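Local coordinates for sugar ABC transporter, sugar-binding protein (Streptococcus pneumoniae, PDB 2HEU) that probably binds sugars outside the cell, as the solute-binding protein of an ABC importer for raffinose-type oligosaccharides, here without sugar, at residues Y23-K28 with V74-P79; E36-F41 with N309-Y314; V119-F124 with D293-I298. One frame throughout, in Å; residues are numbered along the deposited sequence.

In the fold
Strand 19-24 runs first through the mixed sheet, and contact 1 closes the first loop when strand 74-76 comes back in parallel beside it, after helix 31-44, strand 48-53 and helix 58-67. Contact 2 starts on helix 31-44, inside that loop, and ends on helix 305-315, so the two cross. Contact 3, joining 119-124 to 293-298, opens after contact 1 has closed and is nested within the long loop of contact 2. Contacts 1 and 3 share one sheet, where strands 74-76 and 295-298 are neighbours, with Val75 N 2.8 Å from Ser297 O. Contact 2 packs against both: Phe311 touches Tyr23 and Trp296.

Contact 1. Residues Y23-K28 with V74-P79; sequences YFNQKK and VVNIYP
Tyr23 lays its ring across Val74 and Asn76: CD1 lies 3.9 Å from Val74 CG1, and OH comes 3.4 Å from Asn76 CB. With CG anti to the backbone N (chi1 168°), the ring leans on toward the residues that follow, and OH also reaches Asn25 OD1 in a weak hydrogen bond. Phe24 points to the other face of the sheet, with Val75, against Leu62 of helix 58-67. Between these side chains the parallel strands are joined by Phe24 N to Val74 O and by Asn76 N to Phe24 O, both 2.9 Å and nearly straight. Gln26, extended beyond CG, reaches across to the neighbouring strand, and its NE2 donates a hydrogen bond to Asn76 O at 2.8 Å, the acceptor lying close to its amide plane. Tyr78 slants across Gln26, its ring turned 50° from the amide plane, with OH 3.4 Å from Gln26 CB. Asn25 OD1 takes the N-H of Lys27 from above its carbonyl plane, forming an Asx turn, and one conformer of Lys27 puts NZ in a salt bridge with Asp293. The amide of Gln26 thus extends the strand pairing where the backbones part.

Contact 2. Residues E36-F41 with N309-Y314; sequences EITRDF and NAFVEY
Phe41 wedges its ring between Phe311 and Tyr314, meeting each in a different way. Its CG is anti to the backbone N (chi1 174°), which sends the ring out from helix 31-44 toward helix 305-315. Phe311 turns an edge to one face of it: CD1 sits 3.8 Å from Phe41 CD2, toward the rim, and the planes stand at 78°, a T-shaped pair. Toward Tyr314 the roles are exchanged. Here Phe41 supplies the edge, with CD1 3.7 Å from Tyr314 CG, and the planes are 62° apart. The CB of Phe41 follows over the same tyrosine ring as a CH-pi contact, 4.1 Å from its centroid. The far rim of Phe41 ends on backbone, where CE1 lies 3.5 Å from Ala310 O, and CZ touches the methyl of Ala310.

The axes of segments 36-41 and 309-314 come within 10.9 Å of each other, and this aromatic cluster fills the space between them beside the mixed sheet. Phe41 also rests on Ile48 and Val50 of strand 48-53, while Phe311 lies nearly parallel to Trp296 of strand 295-298.

Tyr314 runs past Phe41 in the opposite direction and reaches the backbone of helix 31-44. Ile37 touches its CE1 through the CG2 branch, and OH comes 3.2 Å from Asp40 CB. A water bridges this hydroxyl, at 2.9 Å from Tyr314 OH, to Asp40 OD2, to which it donates; the same carboxylate oxygen forms a salt bridge with Lys323 of helix 318-328. Thr38 OG1, hydrogen-bonded to Leu34 O of its own helix, meets the edge of the Phe311 ring at CZ.

Contact 3. Residues V119-F124 with D293-I298; sequences VYNVPF and DLAWSI
An antiparallel strand pairing at one edge of the mixed sheet joins 119-124 to 293-298, where strand 122-123 is outermost and 295-298 lies between it and strand 74-76. Val122 and Trp296 form the hydrogen-bonded pair: Val122 N to Trp296 O is 2.8 Å, and Trp296 N returns the bond to Val122 O. Pro123, which has no N-H to give, faces Ala295 in the non-hydrogen-bonded pair. The next bond, Phe124 N to Leu294 O at 2.8 Å, lies in the carbonyl plane but is bent to 133° at the hydrogen.

On the face of Val122 and Trp296, Phe124 brings an edge down on the indole. CE2 stands 3.5 Å from Trp296 CD2, the planes 65° apart in an edge-to-face pair, while Leu294 CD2 touches Phe124 CB. With CG beside the backbone N (chi1 -62°), the Phe124 ring folds back over its own strand, one face against Val122 CG1. Met315 of helix 305-315 touches both side chains.

At the other end Ser297 OG donates to Tyr120 O at 2.7 Å and accepts from Asn121 ND2 at 3.0 Å, so the hydroxyl links two successive residues of the opposite chain. Asn121 OD1 is buried against Ala295 CB, 3.3 Å away, with no polar partner in the model. A water lies between Tyr120 O, to which it probably donates, and Ile298 N, from which it accepts.

The strand order 48-53, 19-24, 74-76, 295-298, 122-123, with 295-298 the one antiparallel strand, is the 2-1-3-n-4 topology of type II periplasmic binding proteins, the fold to which this sugar-binding protein probably belongs.

Contact 1. Residues Y23-K28 with V74-P79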
loop_
_atom_site.group_PDB
_atom_site.type_symbol
_atom_site.label_atom_id
_atom_site.label_comp_id
_atom_site.label_asym_id
_atom_site.label_seq_id
_atom_site.Cartn_x
_atom_site.Cartn_y
_atom_site.Cartn_z
ATOM N N TYR A 23 19.401 6.706 11.040
ATOM C CA TYR A 23 18.108 6.139 10.571
ATOM C C TYR A 23 17.639 7.052 9.459
ATOM O O TYR A 23 17.265 8.220 9.692
ATOM C CB TYR A 23 17.081 6.032 11.697
ATOM C CG TYR A 23 15.725 5.738 11.145
ATOM C CD1 TYR A 23 15.508 4.714 10.252
ATOM C CD2 TYR A 23 14.637 6.557 11.445
ATOM C CE1 TYR A 23 14.255 4.525 9.678
ATOM C CE2 TYR A 23 13.394 6.351 10.862
ATOM C CZ TYR A 23 13.223 5.341 9.961
ATOM O OH TYR A 23 12.015 5.157 9.309
ATOM N N PHE A 24 17.633 6.509 8.232
ATOM C CA PHE A 24 17.198 7.284 7.044
ATOM C C PHE A 24 15.686 7.051 6.855
ATOM O O PHE A 24 15.262 5.987 6.441
ATOM C CB PHE A 24 17.987 6.826 5.816
ATOM C CG PHE A 24 17.723 7.615 4.584
ATOM C CD1 PHE A 24 18.463 8.769 4.264
ATOM C CD2 PHE A 24 16.712 7.235 3.684
ATOM C CE1 PHE A 24 18.245 9.491 3.067
ATOM C CE2 PHE A 24 16.522 7.944 2.531
ATOM C CZ PHE A 24 17.278 9.052 2.248
ATOM N N ASN A 25 14.906 8.050 7.253
ATOM C CA ASN A 25 13.453 7.915 7.267
ATOM C C ASN A 25 12.838 8.352 5.950
ATOM O O ASN A 25 13.265 9.351 5.355
ATOM C CB ASN A 25 12.950 8.848 8.363
ATOM C CG ASN A 25 11.457 8.681 8.594
ATOM O OD1 ASN A 25 10.922 7.562 8.648
ATOM N ND2 ASN A 25 10.781 9.784 8.848
ATOM N N GLN A 26 11.778 7.689 5.545
ATOM C CA GLN A 26 10.946 8.145 4.413
ATOM C C GLN A 26 9.506 8.483 4.899
ATOM O O GLN A 26 8.745 9.048 4.128
ATOM C CB GLN A 26 10.912 7.219 3.231
ATOM C CG GLN A 26 12.314 7.056 2.630
ATOM C CD GLN A 26 12.304 6.485 1.278
ATOM O OE1 GLN A 26 11.742 7.141 0.321
ATOM N NE2 GLN A 26 12.926 5.365 1.087
ATOM N N LYS A 27 9.134 8.224 6.152
ATOM C CA LYS A 27 7.769 8.518 6.568
ATOM C C LYS A 27 7.792 9.870 7.271
ATOM O O LYS A 27 7.768 9.997 8.500
ATOM C CB LYS A 27 7.322 7.414 7.483
ATOM C CG LYS A 27 5.868 7.468 7.846
ATOM C CD LYS A 27 4.880 6.918 6.813
ATOM C CE LYS A 27 3.434 7.086 7.232
ATOM N NZ LYS A 27 2.558 6.687 6.114
ATOM N N LYS A 28 7.943 10.915 6.458
ATOM C CA LYS A 28 8.183 12.266 6.954
ATOM C C LYS A 28 7.088 12.650 7.865
ATOM O O LYS A 28 7.346 13.334 8.865
ATOM C CB LYS A 28 8.161 13.274 5.842
ATOM C CG LYS A 28 9.260 13.097 4.963
ATOM C CD LYS A 28 9.389 14.157 3.850
ATOM C CE LYS A 28 10.812 14.248 3.360
ATOM N NZ LYS A 28 11.405 13.024 2.971
ATOM N N VAL A 74 20.528 2.280 9.186
ATOM C CA VAL A 74 19.185 1.724 9.140
ATOM C C VAL A 74 18.429 2.546 8.132
ATOM O O VAL A 74 18.437 3.764 8.190
ATOM C CB VAL A 74 18.497 1.765 10.507
ATOM C CG1 VAL A 74 17.101 1.105 10.411
ATOM C CG2 VAL A 74 19.326 0.986 11.578
ATOM N N VAL A 75 17.780 1.859 7.171
ATOM C CA VAL A 75 17.114 2.522 6.058
ATOM C C VAL A 75 15.665 2.155 6.006
ATOM O O VAL A 75 15.311 0.986 5.946
ATOM C CB VAL A 75 17.785 2.075 4.717
ATOM C CG1 VAL A 75 17.141 2.776 3.533
ATOM C CG2 VAL A 75 19.295 2.398 4.753
ATOM N N ASN A 76 14.816 3.182 5.966
ATOM C CA ASN A 76 13.382 2.958 5.601
ATOM C C ASN A 76 13.392 2.843 4.056
ATOM O O ASN A 76 13.639 3.836 3.378
ATOM C CB ASN A 76 12.558 4.111 6.107
ATOM C CG ASN A 76 11.087 4.068 5.778
ATOM O OD1 ASN A 76 10.514 2.961 5.400
ATOM N ND2 ASN A 76 10.475 5.137 5.910
ATOM N N ILE A 77 13.107 1.661 3.552
ATOM C CA ILE A 77 13.055 1.384 2.111
ATOM C C ILE A 77 11.828 0.544 1.892
ATOM O O ILE A 77 11.549 -0.382 2.671
ATOM C CB ILE A 77 14.376 0.713 1.641
ATOM C CG1 ILE A 77 14.298 0.490 0.127
ATOM C CG2 ILE A 77 14.698 -0.550 2.390
ATOM C CD1 ILE A 77 15.665 -0.036 -0.461
ATOM N N TYR A 78 11.079 0.839 0.844
ATOM C CA TYR A 78 9.830 0.143 0.612
ATOM C C TYR A 78 10.166 -1.195 -0.025
ATOM O O TYR A 78 10.853 -1.290 -1.049
ATOM C CB TYR A 78 8.926 1.015 -0.273
ATOM C CG TYR A 78 8.640 2.331 0.319
ATOM C CD1 TYR A 78 7.982 2.429 1.555
ATOM C CD2 TYR A 78 9.030 3.512 -0.249
ATOM C CE1 TYR A 78 7.755 3.615 2.171
ATOM C CE2 TYR A 78 8.758 4.767 0.321
ATOM C CZ TYR A 78 8.167 4.831 1.561
ATOM O OH TYR A 78 7.906 6.006 2.143
ATOM N N PRO A 79 9.710 -2.296 0.596
ATOM C CA PRO A 79 10.277 -3.599 0.261
ATOM C C PRO A 79 9.811 -4.151 -1.061
ATOM O O PRO A 79 10.462 -5.103 -1.569
ATOM C CB PRO A 79 9.941 -4.474 1.462
ATOM C CG PRO A 79 8.682 -3.870 2.000
ATOM C CD PRO A 79 8.857 -2.338 1.823
#

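Contact 2. Residues E36-F41 with N309-Y314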
loop_
_atom_site.group_PDB
_atom_site.type_symbol
_atom_site.label_atom_id
_atom_site.label_comp_id
_atom_site.label_asym_id
_atom_site.label_seq_id
_atom_site.Cartn_x
_atom_site.Cartn_y
_atom_site.Cartn_z
ATOM N N GLU A 36 10.483 10.756 18.993
ATOM C CA GLU A 36 10.096 10.409 20.326
ATOM C C GLU A 36 10.476 8.996 20.719
ATOM O O GLU A 36 11.128 8.806 21.726
ATOM C CB GLU A 36 8.568 10.588 20.516
ATOM C CG GLU A 36 8.164 12.072 20.604
ATOM C CD GLU A 36 6.635 12.289 20.552
ATOM O OE1 GLU A 36 5.855 11.331 20.338
ATOM O OE2 GLU A 36 6.226 13.451 20.685
ATOM N N ILE A 37 10.088 8.009 19.896
ATOM C CA ILE A 37 10.469 6.616 20.083
ATOM C C ILE A 37 12.013 6.539 20.101
ATOM O O ILE A 37 12.557 5.731 20.893
ATOM C CB ILE A 37 9.846 5.773 18.957
ATOM C CG1 ILE A 37 8.351 5.687 19.153
ATOM C CG2 ILE A 37 10.546 4.364 18.893
ATOM C CD1 ILE A 37 7.613 5.055 17.924
ATOM N N THR A 38 12.681 7.279 19.240
ATOM C CA THR A 38 14.118 7.256 19.270
ATOM C C THR A 38 14.672 7.775 20.556
ATOM O O THR A 38 15.638 7.181 21.085
ATOM C CB THR A 38 14.645 8.060 18.010
ATOM O OG1 THR A 38 14.261 7.346 16.792
ATOM C CG2 THR A 38 16.168 8.178 18.021
ATOM N N ARG A 39 14.121 8.814 21.145
ATOM C CA ARG A 39 14.547 9.208 22.504
ATOM C C ARG A 39 14.239 8.168 23.535
ATOM O O ARG A 39 15.061 7.994 24.446
ATOM C CB ARG A 39 13.951 10.560 22.830
ATOM C CG ARG A 39 14.618 11.714 22.118
ATOM C CD ARG A 39 14.274 13.111 22.557
ATOM N NE ARG A 39 12.919 13.404 22.222
ATOM C CZ ARG A 39 12.556 13.946 21.038
ATOM N NH1 ARG A 39 13.430 14.327 20.092
ATOM N NH2 ARG A 39 11.315 14.183 20.830
ATOM N N ASP A 40 13.140 7.448 23.428
ATOM C CA ASP A 40 12.918 6.342 24.318
ATOM C C ASP A 40 14.033 5.280 24.200
ATOM O O ASP A 40 14.544 4.753 25.218
ATOM C CB ASP A 40 11.573 5.659 24.041
ATOM C CG ASP A 40 10.349 6.558 24.263
ATOM O OD1 ASP A 40 10.438 7.572 24.988
ATOM O OD2 ASP A 40 9.284 6.193 23.720
ATOM N N PHE A 41 14.440 4.976 22.971
ATOM C CA PHE A 41 15.527 4.002 22.710
ATOM C C PHE A 41 16.800 4.481 23.349
ATOM O O PHE A 41 17.572 3.732 23.962
ATOM C CB PHE A 41 15.651 3.827 21.209
ATOM C CG PHE A 41 16.824 2.975 20.826
ATOM C CD1 PHE A 41 16.808 1.641 20.884
ATOM C CD2 PHE A 41 17.974 3.602 20.340
ATOM C CE1 PHE A 41 17.867 0.864 20.526
ATOM C CE2 PHE A 41 19.034 2.817 19.898
ATOM C CZ PHE A 41 19.025 1.465 20.002
ATOM N N ASN A 309 21.086 -3.203 14.761
ATOM C CA ASN A 309 20.176 -4.266 15.045
ATOM C C ASN A 309 19.345 -3.985 16.301
ATOM O O ASN A 309 18.172 -4.301 16.358
ATOM C CB ASN A 309 20.877 -5.636 15.160
ATOM C CG ASN A 309 21.124 -6.231 13.796
ATOM O OD1 ASN A 309 22.238 -6.045 13.203
ATOM N ND2 ASN A 309 20.189 -6.906 13.241
ATOM N N ALA A 310 19.946 -3.362 17.313
ATOM C CA ALA A 310 19.191 -3.036 18.520
ATOM C C ALA A 310 18.113 -2.029 18.168
ATOM O O ALA A 310 17.025 -2.108 18.802
ATOM C CB ALA A 310 20.143 -2.453 19.604
ATOM N N PHE A 311 18.389 -1.090 17.315
ATOM C CA PHE A 311 17.326 -0.134 16.969
ATOM C C PHE A 311 16.142 -0.797 16.256
ATOM O O PHE A 311 14.978 -0.521 16.554
ATOM C CB PHE A 311 17.955 1.032 16.135
ATOM C CG PHE A 311 17.026 2.165 15.828
ATOM C CD1 PHE A 311 16.565 2.944 16.839
ATOM C CD2 PHE A 311 16.611 2.415 14.558
ATOM C CE1 PHE A 311 15.780 4.040 16.594
ATOM C CE2 PHE A 311 15.758 3.483 14.343
ATOM C CZ PHE A 311 15.346 4.306 15.342
ATOM N N VAL A 312 16.480 -1.676 15.305
ATOM C CA VAL A 312 15.435 -2.428 14.600
ATOM C C VAL A 312 14.644 -3.307 15.611
ATOM O O VAL A 312 13.403 -3.322 15.608
ATOM C CB VAL A 312 16.011 -3.241 13.498
ATOM C CG1 VAL A 312 14.942 -4.116 12.803
ATOM C CG2 VAL A 312 16.685 -2.324 12.429
ATOM N N GLU A 313 15.376 -4.017 16.489
ATOM C CA GLU A 313 14.709 -4.874 17.464
ATOM C C GLU A 313 13.764 -4.063 18.332
ATOM O O GLU A 313 12.665 -4.521 18.644
ATOM C CB GLU A 313 15.758 -5.609 18.298
ATOM C CG GLU A 313 15.115 -6.586 19.265
ATOM C CD GLU A 313 14.803 -6.051 20.614
ATOM O OE1 GLU A 313 15.677 -5.352 21.193
ATOM O OE2 GLU A 313 13.760 -6.443 21.173
ATOM N N TYR A 314 14.175 -2.899 18.780
ATOM C CA TYR A 314 13.387 -2.105 19.642
ATOM C C TYR A 314 12.007 -1.821 19.012
ATOM O O TYR A 314 10.971 -1.933 19.698
ATOM C CB TYR A 314 14.113 -0.733 19.943
ATOM C CG TYR A 314 13.470 0.092 20.965
ATOM C CD1 TYR A 314 12.874 1.295 20.693
ATOM C CD2 TYR A 314 13.492 -0.290 22.299
ATOM C CE1 TYR A 314 12.336 2.073 21.636
ATOM C CE2 TYR A 314 12.948 0.503 23.306
ATOM C CZ TYR A 314 12.356 1.666 22.961
ATOM O OH TYR A 314 11.730 2.461 23.897
HETATM O O HOH W 1 9.200 3.512 23.022
#

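Contact 3. Residues V119-F124 with D293-I298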
loop_
_atom_site.group_PDB
_atom_site.type_symbol
_atom_site.label_atom_id
_atom_site.label_comp_id
_atom_site.label_asym_id
_atom_site.label_seq_id
_atom_site.Cartn_x
_atom_site.Cartn_y
_atom_site.Cartn_z
ATOM N N VAL A 119 15.429 -12.848 3.900
ATOM C CA VAL A 119 14.745 -11.649 4.254
ATOM C C VAL A 119 15.715 -10.546 4.594
ATOM O O VAL A 119 16.595 -10.690 5.423
ATOM C CB VAL A 119 13.789 -11.926 5.477
ATOM C CG1 VAL A 119 13.218 -10.633 6.037
ATOM C CG2 VAL A 119 12.728 -12.913 5.089
ATOM N N TYR A 120 15.510 -9.364 3.960
ATOM C CA TYR A 120 16.327 -8.227 4.130
ATOM C C TYR A 120 15.632 -7.019 4.677
ATOM O O TYR A 120 16.262 -5.938 4.730
ATOM C CB TYR A 120 16.990 -7.859 2.760
ATOM C CG TYR A 120 17.926 -8.914 2.206
ATOM C CD1 TYR A 120 19.268 -8.972 2.632
ATOM C CD2 TYR A 120 17.490 -9.881 1.341
ATOM C CE1 TYR A 120 20.174 -9.907 2.159
ATOM C CE2 TYR A 120 18.370 -10.823 0.883
ATOM C CZ TYR A 120 19.689 -10.878 1.322
ATOM O OH TYR A 120 20.577 -11.794 0.816
ATOM N N ASN A 121 14.360 -7.126 5.044
ATOM C CA ASN A 121 13.605 -5.952 5.432
ATOM C C ASN A 121 12.585 -6.374 6.449
ATOM O O ASN A 121 11.957 -7.461 6.279
ATOM C CB ASN A 121 12.964 -5.318 4.195
ATOM C CG ASN A 121 12.151 -4.110 4.432
ATOM O OD1 ASN A 121 10.999 -4.185 4.805
ATOM N ND2 ASN A 121 12.778 -2.928 4.186
ATOM N N VAL A 122 12.364 -5.591 7.474
ATOM C CA VAL A 122 11.288 -5.786 8.466
ATOM C C VAL A 122 10.119 -4.875 8.113
ATOM O O VAL A 122 10.248 -3.629 8.253
ATOM C CB VAL A 122 11.751 -5.441 9.915
ATOM C CG1 VAL A 122 10.673 -5.699 10.871
ATOM C CG2 VAL A 122 13.036 -6.272 10.235
ATOM N N PRO A 123 9.029 -5.433 7.590
ATOM C CA PRO A 123 7.862 -4.556 7.336
ATOM C C PRO A 123 7.095 -4.445 8.651
ATOM O O PRO A 123 6.510 -5.422 9.107
ATOM C CB PRO A 123 7.105 -5.258 6.163
ATOM C CG PRO A 123 7.959 -6.531 5.839
ATOM C CD PRO A 123 8.788 -6.785 7.046
ATOM N N PHE A 124 7.181 -3.296 9.295
ATOM C CA PHE A 124 6.414 -3.015 10.521
ATOM C C PHE A 124 4.994 -2.703 10.184
ATOM O O PHE A 124 4.096 -3.114 10.933
ATOM C CB PHE A 124 7.032 -1.811 11.272
ATOM C CG PHE A 124 8.425 -2.030 11.730
ATOM C CD1 PHE A 124 8.666 -2.628 12.923
ATOM C CD2 PHE A 124 9.545 -1.670 10.956
ATOM C CE1 PHE A 124 9.951 -2.832 13.389
ATOM C CE2 PHE A 124 10.809 -1.883 11.389
ATOM C CZ PHE A 124 11.015 -2.463 12.603
ATOM N N ASP A 293 5.316 -0.133 4.513
ATOM C CA ASP A 293 5.349 1.293 4.567
ATOM C C ASP A 293 6.486 1.711 5.563
ATOM O O ASP A 293 7.575 2.091 5.111
ATOM C CB ASP A 293 3.952 1.829 4.986
ATOM C CG ASP A 293 3.884 3.333 5.074
ATOM O OD1 ASP A 293 4.648 3.967 4.303
ATOM O OD2 ASP A 293 3.116 3.945 5.861
ATOM N N LEU A 294 6.218 1.624 6.857
ATOM C CA LEU A 294 7.355 1.641 7.814
ATOM C C LEU A 294 8.030 0.316 7.731
ATOM O O LEU A 294 7.458 -0.715 8.142
ATOM C CB LEU A 294 6.847 1.958 9.219
ATOM C CG LEU A 294 8.039 2.282 10.198
ATOM C CD1 LEU A 294 8.586 3.702 9.956
ATOM C CD2 LEU A 294 7.624 2.080 11.642
ATOM N N ALA A 295 9.197 0.286 7.101
ATOM C CA ALA A 295 9.812 -0.969 6.643
ATOM C C ALA A 295 11.292 -0.671 6.590
ATOM O O ALA A 295 11.717 0.225 5.897
ATOM C CB ALA A 295 9.266 -1.405 5.305
ATOM N N TRP A 296 12.072 -1.436 7.384
ATOM C CA TRP A 296 13.494 -1.116 7.599
ATOM C C TRP A 296 14.406 -2.232 7.199
ATOM O O TRP A 296 14.165 -3.417 7.436
ATOM C CB TRP A 296 13.785 -0.782 9.065
ATOM C CG TRP A 296 13.096 0.399 9.647
ATOM C CD1 TRP A 296 12.328 1.341 8.974
ATOM C CD2 TRP A 296 13.028 0.806 11.011
ATOM N NE1 TRP A 296 11.850 2.263 9.842
ATOM C CE2 TRP A 296 12.301 1.995 11.118
ATOM C CE3 TRP A 296 13.627 0.266 12.171
ATOM C CZ2 TRP A 296 12.086 2.664 12.334
ATOM C CZ3 TRP A 296 13.425 0.940 13.355
ATOM C CH2 TRP A 296 12.667 2.108 13.429
ATOM N N SER A 297 15.543 -1.802 6.639
ATOM C CA SER A 297 16.692 -2.659 6.305
ATOM C C SER A 297 17.965 -2.107 6.992
ATOM O O SER A 297 17.972 -0.922 7.381
ATOM C CB SER A 297 16.881 -2.714 4.800
ATOM O OG SER A 297 15.766 -3.310 4.146
ATOM N N ILE A 298 18.947 -2.957 7.156
ATOM C CA ILE A 298 20.202 -2.570 7.829
ATOM C C ILE A 298 21.302 -2.651 6.838
ATOM O O ILE A 298 21.439 -3.628 6.103
ATOM C CB ILE A 298 20.476 -3.487 9.021
ATOM C CG1 ILE A 298 19.330 -3.467 10.041
ATOM C CG2 ILE A 298 21.820 -3.127 9.678
ATOM C CD1 ILE A 298 19.548 -4.433 11.187
HETATM O O HOH W 2 18.687 -5.574 6.058
#